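Local coordinates for protein putative pectin lyase (Geobacillus virus E2, PDB 7CHU) that serves as the trimeric tailspike of a thermophilic bacteriophage and probably recognises, and perhaps cleaves, polysaccharide on the host cell surface, at residues A[34-42]-A[50-58]. Residues are numbered along the deposited sequence; the frame is centred on the assembly and turned at random.
Sequences DGENSGSVY and NLTQKHNDL
Leu51 lays its CD1 methyl over one face of the Tyr42 ring, 3.8 Å from the ring centroid, in a CH-pi contact. Its CG stands anti to the backbone N (chi1 -177°), which carries the branch across toward the neighbouring strand. The same methyl presses on Ser40 CB at 3.5 Å, tighter than usual for two carbons. This is the close-packed part of the contact. Phe13 also meets the Tyr42 ring.

Backbone bonds tie the strands beneath. Val41 N donates to Gln53 O at 2.8 Å. Val41 O takes a bond from Thr52 N at 3.0 Å and a weak one from Gln53 N. Thr52 and Gln53 thus both face Val41. Beyond Ser40, His55 N donates to Gly39 O at 3.2 Å.

The end away from the hairpin turn is looser. The bent Lys54 chain passes Ser40 OG with its CG at 3.6 Å. Lys54 NZ makes a weak bond to Glu36 O, and Glu36 is exposed. A water bridges Ser38 O and His55 O and accepts from Asp57 N. His55 itself is buried, its ring edge-to-face with His55 of the third subunit at the trimer interface.

Together, residues 34-42 and 50-58 form part of an antiparallel beta hairpin with a classic beta bulge, in the small N-terminal sheet of the tailspike.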
loop_
_atom_site.group_PDB
_atom_site.type_symbol
_atom_site.label_atom_id
_atom_site.label_comp_id
_atom_site.label_asym_id
_atom_site.label_seq_id
_atom_site.Cartn_x
_atom_site.Cartn_y
_atom_site.Cartn_z
ATOM N N ASP A 34 50.135 -39.661 -25.172
ATOM C CA ASP A 34 51.564 -39.604 -24.889
ATOM C C ASP A 34 51.848 -39.801 -23.403
ATOM O O ASP A 34 52.889 -39.361 -22.909
ATOM C CB ASP A 34 52.133 -38.269 -25.371
ATOM C CG ASP A 34 53.605 -38.349 -25.752
ATOM O OD1 ASP A 34 54.211 -39.436 -25.623
ATOM O OD2 ASP A 34 54.153 -37.313 -26.189
ATOM N N GLY A 35 50.930 -40.437 -22.676
ATOM C CA GLY A 35 51.127 -40.716 -21.265
ATOM C C GLY A 35 50.926 -39.518 -20.364
ATOM O O GLY A 35 49.836 -38.944 -20.318
ATOM N N GLU A 36 51.977 -39.152 -19.622
ATOM C CA GLU A 36 51.975 -37.906 -18.862
ATOM C C GLU A 36 51.737 -36.700 -19.758
ATOM O O GLU A 36 51.055 -35.745 -19.358
ATOM C CB GLU A 36 53.301 -37.753 -18.106
ATOM C CG GLU A 36 53.539 -36.365 -17.476
ATOM C CD GLU A 36 54.387 -35.416 -18.342
ATOM O OE1 GLU A 36 54.501 -35.637 -19.568
ATOM O OE2 GLU A 36 54.945 -34.439 -17.789
ATOM N N ASN A 37 52.292 -36.724 -20.963
ATOM C CA ASN A 37 52.211 -35.566 -21.833
ATOM C C ASN A 37 50.902 -35.490 -22.614
ATOM O O ASN A 37 50.763 -34.605 -23.463
ATOM C CB ASN A 37 53.397 -35.561 -22.802
ATOM C CG ASN A 37 53.724 -34.174 -23.296
ATOM O OD1 ASN A 37 53.897 -33.244 -22.494
ATOM N ND2 ASN A 37 53.800 -34.013 -24.615
ATOM N N SER A 38 49.940 -36.374 -22.360
ATOM C CA SER A 38 48.671 -36.279 -23.069
ATOM C C SER A 38 48.005 -34.941 -22.766
ATOM O O SER A 38 48.086 -34.425 -21.647
ATOM C CB SER A 38 47.754 -37.441 -22.687
ATOM O OG SER A 38 48.335 -38.689 -23.038
ATOM N N GLY A 39 47.371 -34.363 -23.787
ATOM C CA GLY A 39 46.734 -33.066 -23.673
ATOM C C GLY A 39 47.614 -31.889 -24.033
ATOM O O GLY A 39 47.108 -30.769 -24.144
ATOM N N SER A 40 48.910 -32.109 -24.238
ATOM C CA SER A 40 49.797 -31.025 -24.629
ATOM C C SER A 40 49.455 -30.544 -26.029
ATOM O O SER A 40 49.131 -31.340 -26.917
ATOM C CB SER A 40 51.253 -31.490 -24.549
ATOM O OG SER A 40 51.548 -31.977 -23.247
ATOM N N VAL A 41 49.502 -29.224 -26.208
ATOM C CA VAL A 41 49.152 -28.560 -27.458
ATOM C C VAL A 41 50.397 -27.825 -27.941
ATOM O O VAL A 41 51.004 -27.056 -27.184
ATOM C CB VAL A 41 47.962 -27.600 -27.277
ATOM C CG1 VAL A 41 47.780 -26.711 -28.487
ATOM C CG2 VAL A 41 46.681 -28.386 -27.013
ATOM N N TYR A 42 50.789 -28.075 -29.187
ATOM C CA TYR A 42 52.013 -27.515 -29.737
ATOM C C TYR A 42 51.661 -26.601 -30.898
ATOM O O TYR A 42 50.744 -26.887 -31.677
ATOM C CB TYR A 42 52.993 -28.623 -30.178
ATOM C CG TYR A 42 53.441 -29.519 -29.031
ATOM C CD1 TYR A 42 54.594 -29.240 -28.297
ATOM C CD2 TYR A 42 52.697 -30.635 -28.673
ATOM C CE1 TYR A 42 54.989 -30.062 -27.243
ATOM C CE2 TYR A 42 53.083 -31.455 -27.630
ATOM C CZ TYR A 42 54.222 -31.168 -26.916
ATOM O OH TYR A 42 54.575 -32.004 -25.877
ATOM N N ASN A 50 56.379 -25.549 -30.628
ATOM C CA ASN A 50 56.492 -24.997 -29.285
ATOM C C ASN A 50 55.280 -25.410 -28.463
ATOM O O ASN A 50 54.141 -25.227 -28.903
ATOM C CB ASN A 50 56.597 -23.468 -29.318
ATOM C CG ASN A 50 57.844 -22.983 -30.031
ATOM O OD1 ASN A 50 57.767 -22.410 -31.121
ATOM N ND2 ASN A 50 59.002 -23.204 -29.416
ATOM N N LEU A 51 55.527 -25.957 -27.275
ATOM C CA LEU A 51 54.441 -26.237 -26.346
ATOM C C LEU A 51 53.821 -24.924 -25.885
ATOM O O LEU A 51 54.506 -24.079 -25.304
ATOM C CB LEU A 51 54.955 -27.041 -25.157
ATOM C CG LEU A 51 53.909 -27.478 -24.127
ATOM C CD1 LEU A 51 52.916 -28.444 -24.768
ATOM C CD2 LEU A 51 54.572 -28.118 -22.922
ATOM N N THR A 52 52.531 -24.742 -26.149
ATOM C CA THR A 52 51.830 -23.522 -25.752
ATOM C C THR A 52 50.699 -23.759 -24.763
ATOM O O THR A 52 50.442 -22.892 -23.916
ATOM C CB THR A 52 51.254 -22.800 -26.980
ATOM O OG1 THR A 52 50.158 -23.556 -27.520
ATOM C CG2 THR A 52 52.326 -22.612 -28.046
ATOM N N GLN A 53 49.994 -24.888 -24.849
ATOM C CA GLN A 53 48.833 -25.112 -23.997
ATOM C C GLN A 53 48.817 -26.562 -23.540
ATOM O O GLN A 53 49.481 -27.424 -24.121
ATOM C CB GLN A 53 47.521 -24.746 -24.718
ATOM C CG GLN A 53 47.516 -23.346 -25.339
ATOM C CD GLN A 53 46.243 -23.028 -26.110
ATOM O OE1 GLN A 53 45.171 -22.938 -25.528
ATOM N NE2 GLN A 53 46.367 -22.825 -27.416
ATOM N N LYS A 54 48.054 -26.827 -22.480
ATOM C CA LYS A 54 48.013 -28.170 -21.917
ATOM C C LYS A 54 46.717 -28.371 -21.151
ATOM O O LYS A 54 46.349 -27.538 -20.319
ATOM C CB LYS A 54 49.208 -28.412 -20.993
ATOM C CG LYS A 54 49.735 -29.826 -20.998
ATOM C CD LYS A 54 49.722 -30.443 -19.605
ATOM C CE LYS A 54 50.204 -31.903 -19.642
ATOM N NZ LYS A 54 49.901 -32.640 -18.375
ATOM N N HIS A 55 46.037 -29.476 -21.425
ATOM C CA HIS A 55 44.890 -29.901 -20.638
ATOM C C HIS A 55 45.332 -30.947 -19.615
ATOM O O HIS A 55 45.797 -32.030 -19.990
ATOM C CB HIS A 55 43.801 -30.462 -21.550
ATOM C CG HIS A 55 42.698 -31.135 -20.803
ATOM N ND1 HIS A 55 41.568 -30.462 -20.390
ATOM C CD2 HIS A 55 42.564 -32.412 -20.364
ATOM C CE1 HIS A 55 40.774 -31.304 -19.746
ATOM N NE2 HIS A 55 41.356 -32.491 -19.714
ATOM N N ASN A 56 45.172 -30.635 -18.325
ATOM C CA ASN A 56 45.525 -31.550 -17.241
ATOM C C ASN A 56 44.262 -32.248 -16.746
ATOM O O ASN A 56 43.371 -31.595 -16.184
ATOM C CB ASN A 56 46.218 -30.807 -16.089
ATOM C CG ASN A 56 46.606 -31.737 -14.908
ATOM O OD1 ASN A 56 46.152 -32.884 -14.799
ATOM N ND2 ASN A 56 47.472 -31.231 -14.033
ATOM N N ASP A 57 44.206 -33.577 -16.936
ATOM C CA ASP A 57 43.080 -34.382 -16.468
ATOM C C ASP A 57 42.952 -34.341 -14.949
ATOM O O ASP A 57 41.831 -34.395 -14.421
ATOM C CB ASP A 57 43.231 -35.845 -16.934
ATOM C CG ASP A 57 42.693 -36.103 -18.366
ATOM O OD1 ASP A 57 42.057 -35.227 -18.994
ATOM O OD2 ASP A 57 42.905 -37.219 -18.881
ATOM N N LEU A 58 44.074 -34.246 -14.227
ATOM C CA LEU A 58 43.999 -34.272 -12.769
ATOM C C LEU A 58 43.597 -32.931 -12.161
ATOM O O LEU A 58 43.280 -32.888 -10.969
ATOM C CB LEU A 58 45.328 -34.751 -12.171
ATOM C CG LEU A 58 45.553 -36.276 -12.182
ATOM C CD1 LEU A 58 44.290 -37.034 -11.746
ATOM C CD2 LEU A 58 46.042 -36.773 -13.544
HETATM O O HOH W 1 45.753 -34.632 -19.580
#